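Local coordinates for DNA mismatch repair protein MutS (PDB 1EWQ) that is involved in DNA mismatch repair, probably carrying out the recognition of mismatched bases, binds heteroduplex DNA and has a weak ATPase activity, at residues Val21-Arg24 against Asp25-Pro28; Leu306-Val309 against Glu310-Arg314; Asp405-Leu408 against Asp409-Ala413; Lys636-Phe639 against Met640-Glu644; Arg756-Leu759 against Gln760-Ala764. One frame throughout, in Å; residues are numbered along the deposited sequence.

Interaction 1 of 5, residues Val21-Arg24 against Asp25-Pro28; sequences VELR and DQYP
The R24 and D25 side chains lie side by side on helix 15-26, and the arginine tip pairs with the carboxylate. R24 CB and CG pass the D25 backbone N simply because the two residues are adjacent in the chain. CG stands anti to the backbone N (chi1 -176°), and a bend at chi3 brings the guanidinium round beside the aspartate. NE passes D25 OD1 at 3.6 Å and is buried without a hydrogen-bond partner. NH2 does the work: it gives a salt-bridged hydrogen bond of 3.1 Å to D25 OD2, and a weaker one to OD1. NH2 meets OD2 on its syn side but out of the carboxylate plane, while OD2 lies nearly in the guanidinium plane. The two planar groups stand 67° apart. V21 CG2 lies over one face of the guanidinium, toward its rim. This is the last turn of a helix in MutS domain I, whose L23 and R24 side chains touch strand 31-36. With a leucine at R24, the D25 carboxylate is likely to lose its charged mate beside V21 O. The turn closes with Y27 N donating to R24 O (2.9 Å). A water bridges R24 O and Y27 O. Q26 NE2 adds a weak bond to E22 O at 3.3 Å.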
loop_
_atom_site.group_PDB
_atom_site.type_symbol
_atom_site.label_atom_id
_atom_site.label_comp_id
_atom_site.label_asym_id
_atom_site.label_seq_id
_atom_site.Cartn_x
_atom_site.Cartn_y
_atom_site.Cartn_z
ATOM N N VAL C 21 -15.962 29.197 7.499
ATOM C CA VAL C 21 -15.745 29.441 6.080
ATOM C C VAL C 21 -14.707 30.528 5.814
ATOM O O VAL C 21 -13.966 30.456 4.835
ATOM C CB VAL C 21 -17.084 29.812 5.387
ATOM C CG1 VAL C 21 -16.833 30.359 3.988
ATOM C CG2 VAL C 21 -17.982 28.581 5.310
ATOM N N GLU C 22 -14.650 31.524 6.693
ATOM C CA GLU C 22 -13.702 32.627 6.553
ATOM C C GLU C 22 -12.266 32.117 6.625
ATOM O O GLU C 22 -11.438 32.443 5.772
ATOM C CB GLU C 22 -13.919 33.655 7.663
ATOM C CG GLU C 22 -13.514 35.064 7.288
ATOM C CD GLU C 22 -14.523 35.725 6.367
ATOM O OE1 GLU C 22 -15.689 35.901 6.796
ATOM O OE2 GLU C 22 -14.154 36.064 5.217
ATOM N N LEU C 23 -11.977 31.321 7.653
ATOM C CA LEU C 23 -10.645 30.758 7.842
ATOM C C LEU C 23 -10.313 29.776 6.723
ATOM O O LEU C 23 -9.226 29.824 6.145
ATOM C CB LEU C 23 -10.559 30.035 9.191
ATOM C CG LEU C 23 -10.754 30.874 10.456
ATOM C CD1 LEU C 23 -10.845 29.966 11.671
ATOM C CD2 LEU C 23 -9.602 31.852 10.601
ATOM N N ARG C 24 -11.263 28.898 6.421
ATOM C CA ARG C 24 -11.088 27.889 5.386
ATOM C C ARG C 24 -10.511 28.450 4.095
ATOM O O ARG C 24 -9.463 28.003 3.631
ATOM C CB ARG C 24 -12.425 27.208 5.089
ATOM C CG ARG C 24 -12.337 26.077 4.084
ATOM C CD ARG C 24 -13.694 25.821 3.466
ATOM N NE ARG C 24 -14.200 27.034 2.830
ATOM C CZ ARG C 24 -15.392 27.150 2.252
ATOM N NH1 ARG C 24 -16.229 26.118 2.219
ATOM N NH2 ARG C 24 -15.748 28.305 1.701
ATOM N N ASP C 25 -11.201 29.426 3.515
ATOM C CA ASP C 25 -10.762 30.035 2.261
ATOM C C ASP C 25 -9.361 30.633 2.329
ATOM O O ASP C 25 -8.707 30.802 1.305
ATOM C CB ASP C 25 -11.765 31.103 1.815
ATOM C CG ASP C 25 -13.107 30.511 1.418
ATOM O OD1 ASP C 25 -13.129 29.609 0.552
ATOM O OD2 ASP C 25 -14.140 30.947 1.969
ATOM N N GLN C 26 -8.907 30.950 3.536
ATOM C CA GLN C 26 -7.572 31.502 3.719
ATOM C C GLN C 26 -6.481 30.466 3.455
ATOM O O GLN C 26 -5.339 30.831 3.197
ATOM C CB GLN C 26 -7.417 32.049 5.141
ATOM C CG GLN C 26 -8.126 33.362 5.372
ATOM C CD GLN C 26 -8.071 33.803 6.819
ATOM O OE1 GLN C 26 -7.026 33.718 7.468
ATOM N NE2 GLN C 26 -9.195 34.295 7.333
ATOM N N TYR C 27 -6.827 29.182 3.531
ATOM C CA TYR C 27 -5.851 28.116 3.289
ATOM C C TYR C 27 -6.387 27.063 2.314
ATOM O O TYR C 27 -6.583 25.903 2.671
ATOM C CB TYR C 27 -5.453 27.452 4.608
ATOM C CG TYR C 27 -4.903 28.423 5.626
ATOM C CD1 TYR C 27 -5.751 29.117 6.487
ATOM C CD2 TYR C 27 -3.532 28.663 5.716
ATOM C CE1 TYR C 27 -5.247 30.022 7.412
ATOM C CE2 TYR C 27 -3.018 29.565 6.634
ATOM C CZ TYR C 27 -3.879 30.240 7.479
ATOM O OH TYR C 27 -3.370 31.131 8.396
ATOM N N PRO C 28 -6.611 27.469 1.057
ATOM C CA PRO C 28 -7.121 26.683 -0.071
ATOM C C PRO C 28 -6.528 25.293 -0.283
ATOM O O PRO C 28 -7.226 24.381 -0.723
ATOM C CB PRO C 28 -6.850 27.595 -1.263
ATOM C CG PRO C 28 -7.037 28.949 -0.676
ATOM C CD PRO C 28 -6.294 28.842 0.622
HETATM O O HOH W 1 -9.155 25.285 3.928
#

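Interaction 2 of 5, residues Leu306-Val309 against Glu310-Arg314; sequences LDRV and EGFVR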
loop_
_atom_site.group_PDB
_atom_site.type_symbol
_atom_site.label_atom_id
_atom_site.label_comp_id
_atom_site.label_asym_id
_atom_site.label_seq_id
_atom_site.Cartn_x
_atom_site.Cartn_y
_atom_site.Cartn_z
ATOM N N LEU C 306 38.188 6.856 13.569
ATOM C CA LEU C 306 38.580 5.463 13.745
ATOM C C LEU C 306 39.224 5.257 15.110
ATOM O O LEU C 306 39.081 4.192 15.707
ATOM C CB LEU C 306 39.531 5.017 12.622
ATOM C CG LEU C 306 38.893 4.797 11.243
ATOM C CD1 LEU C 306 39.984 4.560 10.214
ATOM C CD2 LEU C 306 37.905 3.616 11.289
ATOM N N ASP C 307 39.932 6.267 15.618
ATOM C CA ASP C 307 40.539 6.122 16.937
ATOM C C ASP C 307 39.447 5.949 17.977
ATOM O O ASP C 307 39.527 5.046 18.802
ATOM C CB ASP C 307 41.423 7.319 17.295
ATOM C CG ASP C 307 42.708 7.337 16.502
ATOM O OD1 ASP C 307 43.199 6.240 16.160
ATOM O OD2 ASP C 307 43.236 8.434 16.215
ATOM N N ARG C 308 38.414 6.788 17.926
ATOM C CA ARG C 308 37.326 6.672 18.882
ATOM C C ARG C 308 36.585 5.333 18.764
ATOM O O ARG C 308 36.176 4.748 19.771
ATOM C CB ARG C 308 36.351 7.838 18.721
ATOM C CG ARG C 308 36.938 9.172 19.168
ATOM C CD ARG C 308 35.848 10.192 19.479
ATOM N NE ARG C 308 35.807 10.513 20.905
ATOM C CZ ARG C 308 35.563 9.620 21.864
ATOM N NH1 ARG C 308 35.321 8.354 21.546
ATOM N NH2 ARG C 308 35.608 9.977 23.148
ATOM N N VAL C 309 36.411 4.851 17.538
ATOM C CA VAL C 309 35.732 3.575 17.316
ATOM C C VAL C 309 36.581 2.470 17.944
ATOM O O VAL C 309 36.105 1.680 18.761
ATOM C CB VAL C 309 35.588 3.264 15.807
ATOM C CG1 VAL C 309 34.952 1.892 15.607
ATOM C CG2 VAL C 309 34.766 4.349 15.130
ATOM N N GLU C 310 37.849 2.434 17.552
ATOM C CA GLU C 310 38.783 1.436 18.056
ATOM C C GLU C 310 38.798 1.434 19.572
ATOM O O GLU C 310 38.896 0.382 20.197
ATOM C CB GLU C 310 40.187 1.723 17.531
ATOM C CG GLU C 310 41.217 0.683 17.928
ATOM C CD GLU C 310 42.474 0.769 17.079
ATOM O OE1 GLU C 310 43.223 1.753 17.209
ATOM O OE2 GLU C 310 42.703 -0.147 16.265
ATOM N N GLY C 311 38.695 2.625 20.152
ATOM C CA GLY C 311 38.692 2.754 21.596
ATOM C C GLY C 311 37.516 2.033 22.226
ATOM O O GLY C 311 37.660 1.421 23.285
ATOM N N PHE C 312 36.351 2.102 21.593
ATOM C CA PHE C 312 35.181 1.420 22.137
ATOM C C PHE C 312 35.220 -0.064 21.788
ATOM O O PHE C 312 34.543 -0.868 22.418
ATOM C CB PHE C 312 33.885 2.044 21.616
ATOM C CG PHE C 312 33.427 3.244 22.401
ATOM C CD1 PHE C 312 33.283 4.482 21.785
ATOM C CD2 PHE C 312 33.115 3.131 23.748
ATOM C CE1 PHE C 312 32.834 5.590 22.498
ATOM C CE2 PHE C 312 32.662 4.235 24.476
ATOM C CZ PHE C 312 32.520 5.469 23.848
ATOM N N VAL C 313 36.006 -0.423 20.777
ATOM C CA VAL C 313 36.126 -1.821 20.397
ATOM C C VAL C 313 36.935 -2.532 21.475
ATOM O O VAL C 313 36.635 -3.663 21.839
ATOM C CB VAL C 313 36.837 -1.986 19.032
ATOM C CG1 VAL C 313 37.302 -3.429 18.853
ATOM C CG2 VAL C 313 35.884 -1.605 17.901
ATOM N N ARG C 314 37.947 -1.852 22.000
ATOM C CA ARG C 314 38.799 -2.424 23.037
ATOM C C ARG C 314 38.119 -2.417 24.395
ATOM O O ARG C 314 37.945 -3.465 25.009
ATOM C CB ARG C 314 40.108 -1.646 23.149
ATOM C CG ARG C 314 40.854 -1.517 21.847
ATOM C CD ARG C 314 42.176 -0.806 22.059
ATOM N NE ARG C 314 42.806 -0.463 20.789
ATOM C CZ ARG C 314 43.989 0.132 20.682
ATOM N NH1 ARG C 314 44.676 0.448 21.778
ATOM N NH2 ARG C 314 44.481 0.420 19.485
#
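Backbone bonds join L306-V309 to E310-R314 along the last turns of helix 299-314. E310 N donates to L306 O at 2.8 Å, G311 N to D307 O and F312 N to R308 O. V313 N bonds V309 O, and F312 N adds a weak second bond to V309 O.

Apolar contact is modest. V309 CG1 meets V313 CG2 at 4.3 Å, one turn on.

Two carbons approach carbonyl oxygens. The same V313 methyl, CG2, lies 3.4 Å from V309 O. F312 CD1 comes within 3.5 Å of R308 O.

R308 and F312 lie alongside each other and point the same way. A bend at chi3 of R308 (113°) turns the guanidinium toward the ring, and NH1 lies 3.8 Å from F312 CE1. The planes are 28° apart, and the approach is oblique.

Charge pairing is on another side of the helix. R314 NH2 forms a salt bridge with E310 OE1 at 2.9 Å. D307 OD1 finds its partner in R544, which also makes a weak, long ion pair with E310.

The helix belongs to MutS domain III. R308, F312 and V313 pack on helix 514-540, with R308 against L527 and Y530. L306, V309 and E310 touch F608 in a loop.

Interaction 3 of 5, residues Asp405-Leu408 against Asp409-Ala413; sequences DPDL and DALRA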
loop_
_atom_site.group_PDB
_atom_site.type_symbol
_atom_site.label_atom_id
_atom_site.label_comp_id
_atom_site.label_asym_id
_atom_site.label_seq_id
_atom_site.Cartn_x
_atom_site.Cartn_y
_atom_site.Cartn_z
ATOM N N ASP C 405 4.570 24.026 45.246
ATOM C CA ASP C 405 4.050 25.385 45.157
ATOM C C ASP C 405 3.000 25.625 46.240
ATOM O O ASP C 405 1.927 25.027 46.216
ATOM C CB ASP C 405 3.448 25.610 43.776
ATOM C CG ASP C 405 2.889 27.004 43.603
ATOM O OD1 ASP C 405 1.650 27.145 43.567
ATOM O OD2 ASP C 405 3.689 27.959 43.504
ATOM N N PRO C 406 3.298 26.522 47.199
ATOM C CA PRO C 406 2.386 26.845 48.305
ATOM C C PRO C 406 0.973 27.255 47.900
ATOM O O PRO C 406 0.002 26.833 48.524
ATOM C CB PRO C 406 3.138 27.938 49.070
ATOM C CG PRO C 406 4.007 28.568 48.019
ATOM C CD PRO C 406 4.487 27.393 47.215
ATOM N N ASP C 407 0.854 28.074 46.860
ATOM C CA ASP C 407 -0.453 28.514 46.369
ATOM C C ASP C 407 -1.276 27.261 46.046
ATOM O O ASP C 407 -2.419 27.113 46.503
ATOM C CB ASP C 407 -0.271 29.360 45.101
ATOM C CG ASP C 407 -1.548 30.084 44.672
ATOM O OD1 ASP C 407 -2.644 29.483 44.752
ATOM O OD2 ASP C 407 -1.447 31.256 44.234
ATOM N N LEU C 408 -0.673 26.359 45.269
ATOM C CA LEU C 408 -1.301 25.098 44.862
ATOM C C LEU C 408 -1.630 24.184 46.046
ATOM O O LEU C 408 -2.725 23.622 46.122
ATOM C CB LEU C 408 -0.389 24.355 43.872
ATOM C CG LEU C 408 -0.812 22.979 43.338
ATOM C CD1 LEU C 408 -2.192 23.054 42.685
ATOM C CD2 LEU C 408 0.231 22.497 42.324
ATOM N N ASP C 409 -0.685 24.030 46.969
ATOM C CA ASP C 409 -0.920 23.183 48.134
ATOM C C ASP C 409 -2.050 23.737 49.004
ATOM O O ASP C 409 -2.844 22.980 49.563
ATOM C CB ASP C 409 0.361 23.046 48.951
ATOM C CG ASP C 409 1.405 22.218 48.239
ATOM O OD1 ASP C 409 1.096 21.070 47.874
ATOM O OD2 ASP C 409 2.529 22.704 48.040
ATOM N N ALA C 410 -2.121 25.058 49.118
ATOM C CA ALA C 410 -3.178 25.677 49.904
ATOM C C ALA C 410 -4.487 25.294 49.223
ATOM O O ALA C 410 -5.457 24.926 49.881
ATOM C CB ALA C 410 -3.015 27.202 49.915
ATOM N N LEU C 411 -4.486 25.372 47.894
ATOM C CA LEU C 411 -5.659 25.051 47.098
ATOM C C LEU C 411 -6.075 23.585 47.216
ATOM O O LEU C 411 -7.263 23.286 47.344
ATOM C CB LEU C 411 -5.412 25.410 45.632
ATOM C CG LEU C 411 -5.295 26.901 45.294
ATOM C CD1 LEU C 411 -4.853 27.065 43.848
ATOM C CD2 LEU C 411 -6.637 27.594 45.518
ATOM N N ARG C 412 -5.103 22.676 47.171
ATOM C CA ARG C 412 -5.402 21.247 47.276
ATOM C C ARG C 412 -5.911 20.890 48.670
ATOM O O ARG C 412 -6.835 20.090 48.817
ATOM C CB ARG C 412 -4.166 20.400 46.961
ATOM C CG ARG C 412 -3.714 20.413 45.502
ATOM C CD ARG C 412 -3.399 18.983 45.047
ATOM N NE ARG C 412 -2.542 18.905 43.866
ATOM C CZ ARG C 412 -1.264 19.270 43.842
ATOM N NH1 ARG C 412 -0.684 19.746 44.939
ATOM N NH2 ARG C 412 -0.560 19.146 42.722
ATOM N N ALA C 413 -5.298 21.484 49.687
ATOM C CA ALA C 413 -5.686 21.237 51.072
ATOM C C ALA C 413 -7.169 21.517 51.262
ATOM O O ALA C 413 -7.905 20.690 51.795
ATOM C CB ALA C 413 -4.864 22.121 52.005
#
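L408 and R412 meet one turn apart in the first turns of helix 406-433, a long helix of MutS domain III. D405 is the N-cap of this helix. Its OD1 accepts from L408 N in a capping bond, though the place of OD1 is less sure in the model. L408 CG lies over one face of the R412 guanidinium, 3.5 Å above its plane and toward the rim. The leucine reaches there with CG anti to its backbone N (chi1 178°), while the arginine bends at chi2 to lay its flat group across the leucine branch. At the guanidinium edge, in plane, is D409 OD1, a long salt-bridge partner of NH1. An alanine in place of R412 would probably leave the L408 branch without the flat group packed on it, and D409 OD1 without its distant positive partner. Beside this pair, D407 OD1 rests against L411 CD1 at 3.4 Å, a carboxylate oxygen touching a methyl group.

The next shell is the helix backbone. D409 N donates to D405 O, A410 N to P406 O, L411 N to D407 O and R412 N to L408 O. These bonds set the spacing that puts L408 beside R412.

Farther out, D409 OD1 accepts from G403 N. D405 OD2 forms a salt bridge with R498 of helix 479-511, and L411 packs on I495 of the same helix. R412 NH2 has a weak hydrogen bond to I400 O and a weak, long ion pair with E499. This same NH2 lies 3.5 Å from L408 CD2.

Interaction 4 of 5, residues Lys636-Phe639 against Met640-Glu644; sequences KSTF and MVEME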
loop_
_atom_site.group_PDB
_atom_site.type_symbol
_atom_site.label_atom_id
_atom_site.label_comp_id
_atom_site.label_asym_id
_atom_site.label_seq_id
_atom_site.Cartn_x
_atom_site.Cartn_y
_atom_site.Cartn_z
ATOM N N LYS C 636 14.842 5.613 -24.104
ATOM C CA LYS C 636 13.781 4.611 -24.121
ATOM C C LYS C 636 14.382 3.198 -24.127
ATOM O O LYS C 636 13.961 2.331 -23.363
ATOM C CB LYS C 636 12.900 4.829 -25.355
ATOM C CG LYS C 636 11.686 3.923 -25.476
ATOM C CD LYS C 636 10.558 4.307 -24.515
ATOM C CE LYS C 636 10.815 3.808 -23.094
ATOM N NZ LYS C 636 9.627 3.991 -22.198
ATOM N N SER C 637 15.374 2.979 -24.984
ATOM C CA SER C 637 16.042 1.685 -25.095
ATOM C C SER C 637 16.932 1.356 -23.894
ATOM O O SER C 637 17.489 2.250 -23.251
ATOM C CB SER C 637 16.890 1.653 -26.360
ATOM O OG SER C 637 17.649 0.466 -26.422
ATOM N N THR C 638 17.070 0.066 -23.601
ATOM C CA THR C 638 17.899 -0.380 -22.486
ATOM C C THR C 638 19.344 0.015 -22.743
ATOM O O THR C 638 20.057 0.435 -21.829
ATOM C CB THR C 638 17.810 -1.919 -22.296
ATOM O OG1 THR C 638 16.601 -2.240 -21.597
ATOM C CG2 THR C 638 19.000 -2.447 -21.508
ATOM N N PHE C 639 19.762 -0.127 -23.994
ATOM C CA PHE C 639 21.114 0.219 -24.406
ATOM C C PHE C 639 21.340 1.713 -24.266
ATOM O O PHE C 639 22.373 2.141 -23.765
ATOM C CB PHE C 639 21.347 -0.188 -25.863
ATOM C CG PHE C 639 22.658 0.292 -26.425
ATOM C CD1 PHE C 639 23.850 -0.340 -26.088
ATOM C CD2 PHE C 639 22.699 1.376 -27.295
ATOM C CE1 PHE C 639 25.063 0.097 -26.610
ATOM C CE2 PHE C 639 23.910 1.822 -27.822
ATOM C CZ PHE C 639 25.092 1.180 -27.479
HETATM N N MSE C 640 20.371 2.503 -24.716
HETATM C CA MSE C 640 20.493 3.953 -24.646
HETATM C C MSE C 640 20.526 4.489 -23.218
HETATM O O MSE C 640 21.243 5.442 -22.924
HETATM C CB MSE C 640 19.350 4.625 -25.407
HETATM C CG MSE C 640 19.426 6.150 -25.376
HETATM SE SE MSE C 640 18.083 7.032 -26.470
HETATM C CE MSE C 640 19.135 7.232 -28.062
ATOM N N VAL C 641 19.745 3.883 -22.335
ATOM C CA VAL C 641 19.708 4.326 -20.955
ATOM C C VAL C 641 21.050 4.092 -20.283
ATOM O O VAL C 641 21.546 4.952 -19.559
ATOM C CB VAL C 641 18.612 3.596 -20.156
ATOM C CG1 VAL C 641 18.667 4.009 -18.689
ATOM C CG2 VAL C 641 17.255 3.925 -20.731
ATOM N N GLU C 642 21.641 2.931 -20.532
ATOM C CA GLU C 642 22.926 2.620 -19.934
ATOM C C GLU C 642 24.010 3.526 -20.522
ATOM O O GLU C 642 24.950 3.907 -19.821
ATOM C CB GLU C 642 23.249 1.127 -20.122
ATOM C CG GLU C 642 22.071 0.231 -19.708
ATOM C CD GLU C 642 22.425 -1.236 -19.496
ATOM O OE1 GLU C 642 23.302 -1.762 -20.206
ATOM O OE2 GLU C 642 21.798 -1.876 -18.624
HETATM N N MSE C 643 23.874 3.898 -21.792
HETATM C CA MSE C 643 24.860 4.786 -22.399
HETATM C C MSE C 643 24.778 6.167 -21.751
HETATM O O MSE C 643 25.797 6.833 -21.576
HETATM C CB MSE C 643 24.653 4.906 -23.916
HETATM C CG MSE C 643 25.031 3.665 -24.702
HETATM SE SE MSE C 643 26.879 3.166 -24.462
HETATM C CE MSE C 643 26.668 1.803 -23.106
ATOM N N GLU C 644 23.570 6.598 -21.398
ATOM C CA GLU C 644 23.397 7.893 -20.743
ATOM C C GLU C 644 24.124 7.861 -19.404
ATOM O O GLU C 644 24.847 8.793 -19.059
ATOM C CB GLU C 644 21.911 8.202 -20.506
ATOM C CG GLU C 644 21.168 8.679 -21.736
ATOM C CD GLU C 644 19.711 9.024 -21.453
ATOM O OE1 GLU C 644 19.067 9.627 -22.329
ATOM O OE2 GLU C 644 19.204 8.688 -20.365
#
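A Met-aromatic contact between F639 and M643 lies at the start of helix 638-652, in the P-loop ATPase domain of MutS and at the border with the second subunit. M643 is modelled as selenomethionine. Its CG sits over one face of the F639 ring in a CH-pi contact, 3.9 Å from the centroid and 17° off the ring normal. The selenium approaches obliquely, 4.6 Å from the centroid, with F639 CZ at 4.0 Å. F639 has CG anti to its backbone N (chi1 173°), which swings the ring toward the next turn. M643 bends at chi2 and chi3, and its chain crosses the phenyl ring.

T638 and E642 form a second pair, side by side and pointing the same way. E642 CG lies close to T638 O, and OE2 is 4.1 Å from T638 CG2. The carboxylate's main partner lies outside the turn: OE2 forms a salt bridge with R666.

Three backbone bonds build the first turn. V641 N donates to S637 O, E642 N to T638 O and M643 N to F639 O. S637 holds the N-cap position, and V641 CG2 lies 3.0 Å from its carbonyl oxygen.

The other subunit covers this turn. K636 and S637 pack on M586 of the second subunit, a residue of its predicted ATP site, F639 on its G738 and M640 on its V741. Such packing of a helix start against the partner's P-loop is consistent with the composite dimer of ATPase domains typical of MutS proteins.

Interaction 5 of 5, residues Arg756-Leu759 against Gln760-Ala764; sequences RALL and QAMAA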
loop_
_atom_site.group_PDB
_atom_site.type_symbol
_atom_site.label_atom_id
_atom_site.label_comp_id
_atom_site.label_asym_id
_atom_site.label_seq_id
_atom_site.Cartn_x
_atom_site.Cartn_y
_atom_site.Cartn_z
ATOM N N ARG C 756 27.574 -26.086 -29.547
ATOM C CA ARG C 756 28.989 -26.357 -29.275
ATOM C C ARG C 756 29.749 -26.511 -30.591
ATOM O O ARG C 756 30.867 -25.999 -30.739
ATOM C CB ARG C 756 29.173 -27.622 -28.422
ATOM C CG ARG C 756 28.629 -27.522 -26.994
ATOM C CD ARG C 756 29.183 -28.660 -26.127
ATOM N NE ARG C 756 28.613 -28.706 -24.783
ATOM C CZ ARG C 756 27.584 -29.473 -24.432
ATOM N NH1 ARG C 756 27.006 -30.269 -25.328
ATOM N NH2 ARG C 756 27.125 -29.442 -23.189
ATOM N N ALA C 757 29.131 -27.208 -31.547
ATOM C CA ALA C 757 29.728 -27.421 -32.865
ATOM C C ALA C 757 29.947 -26.094 -33.591
ATOM O O ALA C 757 30.937 -25.920 -34.295
ATOM C CB ALA C 757 28.833 -28.324 -33.700
ATOM N N LEU C 758 29.009 -25.167 -33.426
ATOM C CA LEU C 758 29.107 -23.860 -34.056
ATOM C C LEU C 758 30.227 -23.069 -33.400
ATOM O O LEU C 758 30.988 -22.383 -34.076
ATOM C CB LEU C 758 27.787 -23.099 -33.912
ATOM C CG LEU C 758 26.663 -23.462 -34.882
ATOM C CD1 LEU C 758 25.345 -22.871 -34.405
ATOM C CD2 LEU C 758 27.020 -22.947 -36.276
ATOM N N LEU C 759 30.320 -23.169 -32.076
ATOM C CA LEU C 759 31.354 -22.467 -31.322
ATOM C C LEU C 759 32.746 -22.902 -31.760
ATOM O O LEU C 759 33.625 -22.076 -32.002
ATOM C CB LEU C 759 31.207 -22.748 -29.824
ATOM C CG LEU C 759 30.804 -21.618 -28.880
ATOM C CD1 LEU C 759 30.878 -22.131 -27.445
ATOM C CD2 LEU C 759 31.722 -20.423 -29.057
ATOM N N GLN C 760 32.935 -24.210 -31.858
ATOM C CA GLN C 760 34.219 -24.777 -32.237
ATOM C C GLN C 760 34.585 -24.491 -33.685
ATOM O O GLN C 760 35.757 -24.531 -34.047
ATOM C CB GLN C 760 34.202 -26.284 -31.957
ATOM C CG GLN C 760 33.708 -26.585 -30.537
ATOM C CD GLN C 760 33.506 -28.064 -30.257
ATOM O OE1 GLN C 760 33.041 -28.818 -31.119
ATOM N NE2 GLN C 760 33.834 -28.482 -29.038
ATOM N N ALA C 761 33.589 -24.198 -34.514
ATOM C CA ALA C 761 33.848 -23.881 -35.914
ATOM C C ALA C 761 34.218 -22.403 -36.004
ATOM O O ALA C 761 35.159 -22.030 -36.703
ATOM C CB ALA C 761 32.618 -24.168 -36.753
HETATM N N MSE C 762 33.470 -21.566 -35.289
HETATM C CA MSE C 762 33.733 -20.131 -35.270
HETATM C C MSE C 762 35.117 -19.896 -34.682
HETATM O O MSE C 762 36.018 -19.402 -35.360
HETATM C CB MSE C 762 32.701 -19.403 -34.409
HETATM C CG MSE C 762 31.345 -19.200 -35.055
HETATM SE SE MSE C 762 30.108 -18.446 -33.785
HETATM C CE MSE C 762 29.131 -20.028 -33.346
ATOM N N ALA C 763 35.267 -20.251 -33.408
ATOM C CA ALA C 763 36.529 -20.100 -32.698
ATOM C C ALA C 763 37.667 -20.664 -33.542
ATOM O O ALA C 763 38.804 -20.192 -33.464
ATOM C CB ALA C 763 36.464 -20.818 -31.356
ATOM N N ALA C 764 37.356 -21.675 -34.348
ATOM C CA ALA C 764 38.357 -22.283 -35.216
ATOM C C ALA C 764 38.562 -21.380 -36.426
ATOM O O ALA C 764 38.931 -21.846 -37.508
ATOM C CB ALA C 764 37.907 -23.661 -35.665
#
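Q760 CG packs against R756 O, one turn back in helix 749-762, near the end of the modelled chain. L759 and Q760 bury more than any other residue here, followed by M762 and L758. With Q760 CG beside its own backbone N (chi1 -50°), the extended chain passes R756 O. CG comes to 2.9 Å of that oxygen and CD to 3.4 Å. The same carbonyl accepts from Q760 N at 3.0 Å, so main chain and side chain of one residue crowd one oxygen.

L759 meets the next turn through its backbone: L759 O accepts from A763 N at 2.8 Å. The methyl of A763 lies 3.2 Å from the same oxygen. The leucine side chain turns to V739 of helix 738-744 and to D672 of the second subunit.

L758 and M762 meet one turn apart. M762, modelled as selenomethionine, bends at chi3 and brings CE back over the L758 backbone. CE lies 3.4 Å from L758 CB, tighter than usual for two carbons. M762 N donates to L758 O in a nearly straight bond (165°).

R756 forms a salt bridge with E740 of helix 738-744. From the second subunit, T678 meets L758, A675 meets M762 and L671 meets A763. The arrangement is that of a helix at the end of the ATPase domain, packed on helix 738-744 and across the MutS dimer interface.

The five contacts follow one another along the chain and none touches another. Interaction 1 lies in domain I, with its nearest atom about 10 Å from the bound DNA. The nearest atom of interaction 3, in domain III, is about 20 Å from the bound DNA. Interaction 2 is in domain III too, yet its centre is 54 Å from that of interaction 3. Interactions 4 and 5 belong to the ATPase domain, their centres 31 Å apart, and both touch the second subunit. In interaction 4 the E642 side chain is about 11 Å from that of S590, in the predicted ATP site of its own chain, while K636 and S637 touch the partner's site. Interaction 4 lies about 45 Å from the DNA, nearest atoms.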